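Local coordinates for putative phenazine biosynthesis PhzC/PhzF protein (Clostridium difficile, PDB 4DUN) that has not been characterised in detail but probably acts as an isomerase of the PhzF type, at residues 191-194 and 199-202; 205-210 and 225-230; 81-84 and 90-93; 94-99 and 103-108. All blocks are in the same frame, centred on the assembly; numbering follows the deposited sequence. Where two conformers were deposited one is given.

Interaction 1 (191-194 and 199-202); sequences YFCP and EDPV
Phe192 and Glu199 form the tightly packed part of this hairpin, a non-hydrogen-bonded pair between strand 191-193 and 199-200 with CA atoms 4.5 Å apart. Glu199, extended with CG anti to its backbone N (chi1 171°), lays its chain along the phenylalanine ring, bringing Glu199 CD to 3.7 Å from Phe192 CE1. Arg190 forms a salt bridge with Glu199 OE2.

The Tyr191-Asp200 end is looser, with CA atoms 5.5 Å apart. The backbone N of Asp200 donates to Tyr191 O at 2.9 Å, the N-H bent to 149°. In place of a second backbone bond a water is wedged between the strands: it accepts from Tyr191 N at 2.8 Å and donates to Asp200 O, with Glu199 OE2 as its third partner. The side chains of this pair still run side by side in the same direction, and Tyr191 CD1 lies 3.7 Å from Asp200 CB. Cys193 SG sits 4.0 Å from Asp200 CB and in the plane of the tyrosine ring, at its edge. The Asp200 carboxylate is held by Thr203 and Asn20; its side chain is about 4 Å from a bound nickel ion and about 6 Å from the side chain of Glu47, the predicted active-site residue.

Phe192 and Glu199 both touch helix 164-167, whereas strand 176-181 pairs with 187-193, placing Ile177 against Tyr191 and Ile178 against Phe192.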
loop_
_atom_site.group_PDB
_atom_site.type_symbol
_atom_site.label_atom_id
_atom_site.label_comp_id
_atom_site.label_asym_id
_atom_site.label_seq_id
_atom_site.Cartn_x
_atom_site.Cartn_y
_atom_site.Cartn_z
ATOM N N TYR A 191 -9.570 15.235 -7.602
ATOM C CA TYR A 191 -9.850 14.257 -8.648
ATOM C C TYR A 191 -10.202 12.918 -8.005
ATOM O O TYR A 191 -9.414 12.382 -7.227
ATOM C CB TYR A 191 -8.619 14.134 -9.578
ATOM C CG TYR A 191 -8.829 13.269 -10.799
ATOM C CD1 TYR A 191 -8.721 11.883 -10.722
ATOM C CD2 TYR A 191 -8.989 13.837 -12.058
ATOM C CE1 TYR A 191 -8.878 11.078 -11.859
ATOM C CE2 TYR A 191 -9.155 13.045 -13.199
ATOM C CZ TYR A 191 -9.098 11.665 -13.094
ATOM O OH TYR A 191 -9.249 10.884 -14.213
ATOM N N PHE A 192 -11.366 12.370 -8.352
ATOM C CA PHE A 192 -11.857 11.112 -7.790
ATOM C C PHE A 192 -11.882 10.001 -8.838
ATOM O O PHE A 192 -12.365 10.201 -9.965
ATOM C CB PHE A 192 -13.261 11.309 -7.164
ATOM C CG PHE A 192 -13.248 12.410 -6.119
ATOM C CD1 PHE A 192 -12.708 12.188 -4.855
ATOM C CD2 PHE A 192 -13.730 13.681 -6.418
ATOM C CE1 PHE A 192 -12.643 13.220 -3.908
ATOM C CE2 PHE A 192 -13.658 14.713 -5.475
ATOM C CZ PHE A 192 -13.124 14.468 -4.220
ATOM N N CYS A 193 -11.360 8.817 -8.438
ATOM C CA CYS A 193 -11.267 7.599 -9.242
ATOM C C CYS A 193 -12.289 6.595 -8.699
ATOM O O CYS A 193 -11.976 5.841 -7.761
ATOM C CB CYS A 193 -9.845 7.043 -9.207
ATOM S SG CYS A 193 -8.563 8.286 -9.496
ATOM N N PRO A 194 -13.532 6.611 -9.245
ATOM C CA PRO A 194 -14.602 5.782 -8.670
ATOM C C PRO A 194 -14.343 4.273 -8.694
ATOM O O PRO A 194 -14.676 3.604 -7.712
ATOM C CB PRO A 194 -15.828 6.159 -9.515
ATOM C CG PRO A 194 -15.515 7.564 -10.006
ATOM C CD PRO A 194 -14.062 7.471 -10.329
ATOM N N GLU A 199 -9.217 8.803 -4.006
ATOM C CA GLU A 199 -8.999 10.167 -4.466
ATOM C C GLU A 199 -7.550 10.269 -4.930
ATOM O O GLU A 199 -6.637 9.902 -4.197
ATOM C CB GLU A 199 -9.316 11.177 -3.362
ATOM C CG GLU A 199 -8.897 12.581 -3.747
ATOM C CD GLU A 199 -9.216 13.651 -2.726
ATOM O OE1 GLU A 199 -9.692 13.318 -1.618
ATOM O OE2 GLU A 199 -8.964 14.834 -3.037
ATOM N N ASP A 200 -7.337 10.736 -6.155
ATOM C CA ASP A 200 -5.978 10.840 -6.684
ATOM C C ASP A 200 -5.227 11.986 -5.968
ATOM O O ASP A 200 -5.745 13.097 -5.914
ATOM C CB ASP A 200 -6.066 11.120 -8.186
ATOM C CG ASP A 200 -4.846 10.757 -8.999
ATOM O OD1 ASP A 200 -3.969 9.997 -8.479
ATOM O OD2 ASP A 200 -4.787 11.167 -10.163
ATOM N N PRO A 201 -4.039 11.729 -5.373
ATOM C CA PRO A 201 -3.314 12.807 -4.668
ATOM C C PRO A 201 -3.020 14.023 -5.565
ATOM O O PRO A 201 -3.287 15.152 -5.157
ATOM C CB PRO A 201 -2.028 12.114 -4.203
ATOM C CG PRO A 201 -2.452 10.661 -4.040
ATOM C CD PRO A 201 -3.320 10.445 -5.258
ATOM N N VAL A 202 -2.458 13.802 -6.761
ATOM C CA VAL A 202 -2.136 14.867 -7.730
ATOM C C VAL A 202 -2.333 14.296 -9.124
ATOM O O VAL A 202 -1.824 13.211 -9.417
ATOM C CB VAL A 202 -0.718 15.516 -7.610
ATOM C CG1 VAL A 202 -0.691 16.867 -8.329
ATOM C CG2 VAL A 202 -0.280 15.694 -6.161
HETATM O O HOH W 1 -7.676 15.041 -5.495
#

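Interaction 2 (205-210 and 225-230); sequences SSHCNL and AAQLSN. With SO4 (sulfate ion), chain B.
Two waters, not direct hydrogen bonds, link Ser206 to Gln227 and His207 to Ala226 across this buried contact. One bonds to Ser206 OG at 2.6 Å and donates to Gln227 OE1 at 2.8 Å. The other lies 2.9 Å from His207 NE2 and donates to Ala226 O. Direct contact is sparse. Ala225 CB approaches His207 NE2 to 3.7 Å, and Gln227 OE1 comes to the ring edge, 4.0 Å from His207 CE1, with amide and imidazole only 21° from coplanar. Leu210 CD1 lies over one imidazole face. The ring's rotation is fixed further by Thr203 O, which bonds to His207 ND1, so both nitrogens are engaged. Gln227 likewise ties its NE2 to Asp200 O and its OE1 to Thr203 N, pinning the loop that leads into the helix.

At the end of that loop, just ahead of the helix, a sulfate takes Ser205 N at 2.8 Å and Ser205 OG at 2.7 Å on a single oxygen, O3. Gly204 N and Gly73 N also bond to the ion, near the N-terminal ends of helices 207-218 and 73-87. The ion probably comes from the crystallisation liquor, but its place is consistent with the anion site of the diaminopimelate epimerase-like fold, where paired helix starts receive a substrate carboxylate.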
loop_
_atom_site.group_PDB
_atom_site.type_symbol
_atom_site.label_atom_id
_atom_site.label_comp_id
_atom_site.label_asym_id
_atom_site.label_seq_id
_atom_site.Cartn_x
_atom_site.Cartn_y
_atom_site.Cartn_z
ATOM N N SER A 205 -2.927 15.159 -15.872
ATOM C CA SER A 205 -3.756 15.171 -17.100
ATOM C C SER A 205 -5.085 15.945 -16.976
ATOM O O SER A 205 -5.564 16.458 -17.989
ATOM C CB SER A 205 -4.023 13.759 -17.607
ATOM O OG SER A 205 -4.664 12.948 -16.639
ATOM N N SER A 206 -5.664 16.065 -15.767
ATOM C CA SER A 206 -6.858 16.904 -15.561
ATOM C C SER A 206 -6.536 18.376 -15.924
ATOM O O SER A 206 -7.418 19.119 -16.363
ATOM C CB SER A 206 -7.299 16.822 -14.104
ATOM O OG SER A 206 -6.229 17.232 -13.260
ATOM N N HIS A 207 -5.251 18.774 -15.781
ATOM C CA HIS A 207 -4.831 20.144 -16.069
ATOM C C HIS A 207 -4.838 20.428 -17.590
ATOM O O HIS A 207 -4.860 21.597 -17.972
ATOM C CB HIS A 207 -3.506 20.495 -15.364
ATOM C CG HIS A 207 -3.704 20.560 -13.874
ATOM N ND1 HIS A 207 -3.743 19.415 -13.108
ATOM C CD2 HIS A 207 -4.032 21.618 -13.087
ATOM C CE1 HIS A 207 -4.039 19.809 -11.875
ATOM N NE2 HIS A 207 -4.192 21.130 -11.809
ATOM N N CYS A 208 -4.974 19.382 -18.451
ATOM C CA CYS A 208 -5.211 19.583 -19.895
ATOM C C CYS A 208 -6.510 20.354 -20.117
ATOM O O CYS A 208 -6.609 21.111 -21.075
ATOM C CB CYS A 208 -5.254 18.249 -20.624
ATOM S SG CYS A 208 -3.670 17.399 -20.628
ATOM N N ASN A 209 -7.514 20.117 -19.254
ATOM C CA ASN A 209 -8.803 20.804 -19.293
ATOM C C ASN A 209 -8.826 22.014 -18.386
ATOM O O ASN A 209 -9.404 23.031 -18.752
ATOM C CB ASN A 209 -9.946 19.888 -18.839
ATOM C CG ASN A 209 -10.053 18.531 -19.485
ATOM O OD1 ASN A 209 -10.310 17.548 -18.798
ATOM N ND2 ASN A 209 -9.964 18.449 -20.814
ATOM N N LEU A 210 -8.293 21.877 -17.157
ATOM C CA LEU A 210 -8.402 22.933 -16.154
ATOM C C LEU A 210 -7.646 24.179 -16.554
ATOM O O LEU A 210 -8.150 25.281 -16.319
ATOM C CB LEU A 210 -7.947 22.444 -14.757
ATOM C CG LEU A 210 -8.827 21.357 -14.112
ATOM C CD1 LEU A 210 -8.160 20.804 -12.846
ATOM C CD2 LEU A 210 -10.274 21.879 -13.799
ATOM N N ALA A 225 -1.832 26.125 -9.533
ATOM C CA ALA A 225 -2.988 25.327 -9.130
ATOM C C ALA A 225 -2.625 24.457 -7.950
ATOM O O ALA A 225 -1.470 24.048 -7.798
ATOM C CB ALA A 225 -3.452 24.454 -10.290
ATOM N N ALA A 226 -3.609 24.153 -7.131
ATOM C CA ALA A 226 -3.419 23.221 -6.023
ATOM C C ALA A 226 -4.398 22.087 -6.202
ATOM O O ALA A 226 -5.506 22.290 -6.708
ATOM C CB ALA A 226 -3.640 23.917 -4.671
ATOM N N GLN A 227 -3.975 20.890 -5.850
ATOM C CA GLN A 227 -4.850 19.725 -5.820
ATOM C C GLN A 227 -5.052 19.465 -4.343
ATOM O O GLN A 227 -4.079 19.178 -3.641
ATOM C CB GLN A 227 -4.283 18.520 -6.594
ATOM C CG GLN A 227 -5.361 17.435 -6.720
ATOM C CD GLN A 227 -5.233 16.589 -7.952
ATOM O OE1 GLN A 227 -4.818 17.056 -9.027
ATOM N NE2 GLN A 227 -5.608 15.318 -7.830
ATOM N N LEU A 228 -6.284 19.678 -3.855
ATOM C CA LEU A 228 -6.589 19.661 -2.430
ATOM C C LEU A 228 -6.953 18.271 -1.897
ATOM O O LEU A 228 -7.949 18.088 -1.188
ATOM C CB LEU A 228 -7.688 20.711 -2.129
ATOM C CG LEU A 228 -7.317 22.169 -2.460
ATOM C CD1 LEU A 228 -8.473 23.103 -2.110
ATOM C CD2 LEU A 228 -6.002 22.625 -1.739
ATOM N N SER A 229 -6.093 17.294 -2.198
ATOM C CA SER A 229 -6.182 15.944 -1.649
ATOM C C SER A 229 -5.600 15.998 -0.230
ATOM O O SER A 229 -4.992 17.015 0.126
ATOM C CB SER A 229 -5.382 14.975 -2.525
ATOM O OG SER A 229 -4.042 15.443 -2.625
ATOM N N ASN A 230 -5.722 14.909 0.538
ATOM C CA ASN A 230 -5.162 14.775 1.890
ATOM C C ASN A 230 -3.661 15.125 1.865
ATOM O O ASN A 230 -3.211 15.969 2.635
ATOM C CB ASN A 230 -5.378 13.330 2.393
ATOM C CG ASN A 230 -4.911 13.059 3.804
ATOM O OD1 ASN A 230 -4.919 13.936 4.682
ATOM N ND2 ASN A 230 -4.505 11.823 4.055
HETATM S S SO4 B . -1.268 12.245 -15.077
HETATM O O1 SO4 B . -1.138 10.810 -15.277
HETATM O O2 SO4 B . -0.730 13.007 -16.226
HETATM O O3 SO4 B . -2.665 12.521 -14.934
HETATM O O4 SO4 B . -0.518 12.626 -13.892
HETATM O O HOH W 2 -6.990 17.481 -10.742
HETATM O O HOH W 3 -5.994 21.876 -9.647
#

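Interaction 3 (81-84 and 90-93); sequences YVIS and NVKK
Ser84 grips the returning loop through both its carbonyl and its hydroxyl, meeting Asn90 and Val91 in turn. The carbonyl O receives Asn90 N at 2.8 Å along an almost straight N-H (172°), the donor lying in the carbonyl plane on a lone pair. Asn90 has a positive phi, and its CB points away from the helix, so that its backbone, not its amide, makes the contact.

The serine hydroxyl works in the opposite direction. With OG set opposite the backbone N (chi1 -159°), it reaches out from the helix and donates to Val91 O at 2.7 Å, again in the carbonyl plane and on a lone pair. Arg107 NH1 is also hydrogen-bonded to Ser84 OG, so the hydroxyl is gripped by two partners.

Val91 adopts a less common rotamer, CG1 lodged between its backbone N and carbonyl carbon (chi1 67°). That branch consequently meets the helix, Val91 CG1 lying 4.0 Å from Ser84 OG and equally 4.0 Å from Ile83 CG2. Ile83 and Val91 run alongside one another, giving a small apolar contact; Ile83 occurs in two conformations, so its outer end should be read cautiously. The Lys92 side chain starts out away from the helix, then curls back over its own loop, and Lys92 NZ makes a weak bond of 3.3 Å to Asn90 O.

What emerges is a helix-to-strand connection: the last turns of helix 73-87 are bonded to the loop that delivers strand 93-98 into its hairpin.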
loop_
_atom_site.group_PDB
_atom_site.type_symbol
_atom_site.label_atom_id
_atom_site.label_comp_id
_atom_site.label_asym_id
_atom_site.label_seq_id
_atom_site.Cartn_x
_atom_site.Cartn_y
_atom_site.Cartn_z
ATOM N N TYR A 81 12.940 12.739 -12.073
ATOM C CA TYR A 81 13.643 13.226 -10.878
ATOM C C TYR A 81 14.785 12.254 -10.529
ATOM O O TYR A 81 15.928 12.670 -10.324
ATOM C CB TYR A 81 12.653 13.387 -9.697
ATOM C CG TYR A 81 13.344 13.568 -8.353
ATOM C CD1 TYR A 81 13.651 14.836 -7.872
ATOM C CD2 TYR A 81 13.729 12.465 -7.586
ATOM C CE1 TYR A 81 14.294 15.008 -6.644
ATOM C CE2 TYR A 81 14.414 12.626 -6.381
ATOM C CZ TYR A 81 14.679 13.899 -5.907
ATOM O OH TYR A 81 15.333 14.058 -4.707
ATOM N N VAL A 82 14.493 10.947 -10.548
ATOM C CA VAL A 82 15.502 9.938 -10.242
ATOM C C VAL A 82 16.656 9.985 -11.270
ATOM O O VAL A 82 17.817 9.975 -10.854
ATOM C CB VAL A 82 14.873 8.526 -10.132
ATOM C CG1 VAL A 82 15.952 7.435 -10.098
ATOM C CG2 VAL A 82 13.983 8.434 -8.893
ATOM N N ILE A 83 16.335 10.043 -12.582
ATOM C CA ILE A 83 17.346 10.077 -13.650
ATOM C C ILE A 83 18.310 11.266 -13.443
ATOM O O ILE A 83 19.532 11.069 -13.407
ATOM C CB ILE A 83 16.689 10.108 -15.073
ATOM C CG1 ILE A 83 15.884 8.809 -15.386
ATOM C CG2 ILE A 83 17.717 10.422 -16.184
ATOM C CD1 ILE A 83 16.707 7.405 -15.343
ATOM N N SER A 84 17.758 12.486 -13.314
ATOM C CA SER A 84 18.552 13.717 -13.195
ATOM C C SER A 84 19.239 13.893 -11.841
ATOM O O SER A 84 20.218 14.615 -11.771
ATOM C CB SER A 84 17.703 14.944 -13.511
ATOM O OG SER A 84 18.559 16.017 -13.860
ATOM N N ASN A 90 22.148 15.913 -13.249
ATOM C CA ASN A 90 21.823 17.260 -13.752
ATOM C C ASN A 90 21.492 17.307 -15.243
ATOM O O ASN A 90 21.438 18.404 -15.804
ATOM C CB ASN A 90 22.917 18.291 -13.404
ATOM C CG ASN A 90 23.020 18.548 -11.920
ATOM O OD1 ASN A 90 22.013 18.667 -11.208
ATOM N ND2 ASN A 90 24.237 18.632 -11.419
ATOM N N VAL A 91 21.156 16.156 -15.872
ATOM C CA VAL A 91 20.685 16.160 -17.268
ATOM C C VAL A 91 19.390 17.012 -17.309
ATOM O O VAL A 91 18.584 16.928 -16.371
ATOM C CB VAL A 91 20.478 14.728 -17.863
ATOM C CG1 VAL A 91 19.326 13.969 -17.182
ATOM C CG2 VAL A 91 20.281 14.782 -19.379
ATOM N N LYS A 92 19.237 17.865 -18.350
ATOM C CA LYS A 92 18.082 18.760 -18.470
ATOM C C LYS A 92 16.913 18.126 -19.226
ATOM O O LYS A 92 15.769 18.358 -18.851
ATOM C CB LYS A 92 18.487 20.090 -19.146
ATOM C CG LYS A 92 19.432 20.956 -18.293
ATOM C CD LYS A 92 18.854 21.304 -16.916
ATOM C CE LYS A 92 19.920 21.397 -15.851
ATOM N NZ LYS A 92 19.460 20.806 -14.563
ATOM N N LYS A 93 17.187 17.353 -20.291
ATOM C CA LYS A 93 16.141 16.721 -21.110
ATOM C C LYS A 93 16.140 15.212 -20.914
ATOM O O LYS A 93 17.170 14.563 -21.150
ATOM C CB LYS A 93 16.357 17.045 -22.601
ATOM C CG LYS A 93 16.055 18.481 -23.000
ATOM C CD LYS A 93 15.877 18.573 -24.514
ATOM C CE LYS A 93 16.025 19.976 -25.055
ATOM N NZ LYS A 93 15.807 20.023 -26.527
#

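Interaction 4 (94-99 and 103-108); sequences IDFFTQ and LEVTRN
Leu103 and Phe96 open the paired part of this hairpin with two reciprocal backbone bonds, Leu103 N to Phe96 O and Phe96 N to Leu103 O, each 2.8 Å. The leucine side chain turns to the same face as Phe96 and crosses Thr98 at about a right angle, Leu103 CD1 lying 3.7 Å from Thr98 CG2; the threonine hydroxyl is meanwhile taken up by the turn, at Gly101 O.

Glu104 comes next, on the reverse face, in a non-hydrogen-bonded pair with Asp95. Its CA-H leans on Ile94 O, with Glu104 CA 3.4 Å from that oxygen, and the two carboxylates run side by side, their planes only 7° apart. Glu104 has two conformers, so how closely the acids approach is doubtful.

Val105 restores the reciprocal pattern with Ile94: Val105 N donates to Ile94 O at 2.8 Å, and Val105 O receives Ile94 N. Val105 CG2, set beside the backbone N, meets the edge of the Phe96 ring, whose one face carries Ile94 CG2. Further on, Arg107 bonds through its guanidinium to Gly109 and Asn110.

Four backbone bonds thus hold the strands together, and one face is largely apolar, with Phe96 and Val105 packing on helix 73-87; on the other, two like-charged groups lie side by side.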
loop_
_atom_site.group_PDB
_atom_site.type_symbol
_atom_site.label_atom_id
_atom_site.label_comp_id
_atom_site.label_asym_id
_atom_site.label_seq_id
_atom_site.Cartn_x
_atom_site.Cartn_y
_atom_site.Cartn_z
ATOM N N ILE A 94 14.997 14.659 -20.470
ATOM C CA ILE A 94 14.844 13.228 -20.234
ATOM C C ILE A 94 13.767 12.703 -21.195
ATOM O O ILE A 94 12.622 13.165 -21.163
ATOM C CB ILE A 94 14.553 12.869 -18.745
ATOM C CG1 ILE A 94 15.618 13.441 -17.743
ATOM C CG2 ILE A 94 14.446 11.355 -18.561
ATOM C CD1 ILE A 94 15.151 14.700 -17.003
ATOM N N ASP A 95 14.162 11.774 -22.084
ATOM C CA ASP A 95 13.256 11.116 -23.030
ATOM C C ASP A 95 12.981 9.716 -22.560
ATOM O O ASP A 95 13.931 8.973 -22.261
ATOM C CB ASP A 95 13.845 11.070 -24.457
ATOM C CG ASP A 95 13.873 12.407 -25.172
ATOM O OD1 ASP A 95 13.193 13.338 -24.710
ATOM O OD2 ASP A 95 14.525 12.495 -26.232
ATOM N N PHE A 96 11.698 9.334 -22.539
ATOM C CA PHE A 96 11.272 7.977 -22.178
ATOM C C PHE A 96 10.481 7.340 -23.298
ATOM O O PHE A 96 9.590 7.982 -23.849
ATOM C CB PHE A 96 10.382 7.994 -20.932
ATOM C CG PHE A 96 11.024 8.445 -19.647
ATOM C CD1 PHE A 96 11.956 7.639 -18.998
ATOM C CD2 PHE A 96 10.616 9.622 -19.024
ATOM C CE1 PHE A 96 12.507 8.025 -17.771
ATOM C CE2 PHE A 96 11.138 9.987 -17.774
ATOM C CZ PHE A 96 12.086 9.189 -17.161
ATOM N N PHE A 97 10.757 6.060 -23.592
ATOM C CA PHE A 97 9.985 5.297 -24.557
ATOM C C PHE A 97 9.046 4.392 -23.782
ATOM O O PHE A 97 9.485 3.602 -22.946
ATOM C CB PHE A 97 10.889 4.543 -25.531
ATOM C CG PHE A 97 11.557 5.512 -26.480
ATOM C CD1 PHE A 97 12.834 5.994 -26.221
ATOM C CD2 PHE A 97 10.869 6.018 -27.580
ATOM C CE1 PHE A 97 13.428 6.940 -27.069
ATOM C CE2 PHE A 97 11.472 6.945 -28.437
ATOM C CZ PHE A 97 12.746 7.398 -28.176
ATOM N N THR A 98 7.729 4.568 -24.010
ATOM C CA THR A 98 6.674 3.887 -23.256
ATOM C C THR A 98 5.637 3.208 -24.163
ATOM O O THR A 98 5.667 3.382 -25.382
ATOM C CB THR A 98 5.924 4.913 -22.366
ATOM O OG1 THR A 98 4.981 5.648 -23.168
ATOM C CG2 THR A 98 6.880 5.872 -21.598
ATOM N N GLN A 99 4.640 2.560 -23.534
ATOM C CA GLN A 99 3.491 1.919 -24.213
ATOM C C GLN A 99 2.711 2.937 -25.041
ATOM O O GLN A 99 2.056 2.554 -26.003
ATOM C CB GLN A 99 2.532 1.313 -23.173
ATOM C CG GLN A 99 3.083 0.104 -22.424
ATOM C CD GLN A 99 2.978 -1.177 -23.201
ATOM O OE1 GLN A 99 2.636 -1.202 -24.391
ATOM N NE2 GLN A 99 3.265 -2.277 -22.532
ATOM N N LEU A 103 7.863 10.109 -24.343
ATOM C CA LEU A 103 7.523 11.169 -23.393
ATOM C C LEU A 103 8.771 11.965 -23.069
ATOM O O LEU A 103 9.834 11.388 -22.785
ATOM C CB LEU A 103 6.892 10.639 -22.097
ATOM C CG LEU A 103 5.652 9.751 -22.202
ATOM C CD1 LEU A 103 5.321 9.188 -20.836
ATOM C CD2 LEU A 103 4.454 10.510 -22.765
ATOM N N GLU A 104 8.670 13.287 -23.140
ATOM C CA GLU A 104 9.809 14.132 -22.791
ATOM C C GLU A 104 9.526 14.861 -21.488
ATOM O O GLU A 104 8.405 15.309 -21.267
ATOM C CB GLU A 104 10.139 15.140 -23.903
ATOM C CG GLU A 104 11.404 15.931 -23.613
ATOM C CD GLU A 104 12.032 16.611 -24.808
ATOM O OE1 GLU A 104 11.879 17.846 -24.926
ATOM O OE2 GLU A 104 12.700 15.921 -25.610
ATOM N N VAL A 105 10.545 14.965 -20.622
ATOM C CA VAL A 105 10.461 15.703 -19.352
ATOM C C VAL A 105 11.653 16.677 -19.359
ATOM O O VAL A 105 12.765 16.269 -19.704
ATOM C CB VAL A 105 10.415 14.816 -18.071
ATOM C CG1 VAL A 105 10.240 15.676 -16.806
ATOM C CG2 VAL A 105 9.300 13.769 -18.162
ATOM N N THR A 106 11.411 17.960 -19.033
ATOM C CA THR A 106 12.489 18.948 -18.963
ATOM C C THR A 106 12.676 19.388 -17.526
ATOM O O THR A 106 11.695 19.725 -16.863
ATOM C CB THR A 106 12.219 20.152 -19.883
ATOM O OG1 THR A 106 12.042 19.681 -21.217
ATOM C CG2 THR A 106 13.367 21.161 -19.855
ATOM N N ARG A 107 13.928 19.360 -17.038
ATOM C CA ARG A 107 14.270 19.830 -15.699
ATOM C C ARG A 107 14.631 21.296 -15.801
ATOM O O ARG A 107 15.533 21.665 -16.559
ATOM C CB ARG A 107 15.433 19.022 -15.069
ATOM C CG ARG A 107 15.674 19.427 -13.609
ATOM C CD ARG A 107 16.801 18.654 -12.985
ATOM N NE ARG A 107 17.176 19.189 -11.673
ATOM C CZ ARG A 107 18.081 18.625 -10.887
ATOM N NH1 ARG A 107 18.706 17.523 -11.274
ATOM N NH2 ARG A 107 18.387 19.172 -9.715
ATOM N N ASN A 108 13.908 22.138 -15.078
ATOM C CA ASN A 108 14.147 23.587 -15.070
ATOM C C ASN A 108 14.389 23.943 -13.607
ATOM O O ASN A 108 13.438 24.039 -12.827
ATOM C CB ASN A 108 12.938 24.313 -15.693
ATOM C CG ASN A 108 13.019 25.827 -15.668
ATOM O OD1 ASN A 108 13.921 26.435 -15.068
ATOM N ND2 ASN A 108 12.076 26.475 -16.346
#

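In the fold
Interactions 1 and 2 are buried and touch: Ser229 OG bonds to Pro201 O. Interaction 1 lies close to the nickel ion and the predicted active-site residue, interaction 2 farther off. Interaction 2 is largely water-mediated; interaction 1 mixes a backbone bond, side-chain packing and one water. Interactions 3 and 4 form a second touching pair, with centres about 28 and 24 Å from that of interaction 1, and are only partly buried. Arg107 joins them, its N bonding to Lys92 O. Here direct hydrogen bonds and apolar packing dominate. Helix 73-87 serves both regions: its start meets the sulfate of interaction 2, its later turns carry interaction 3.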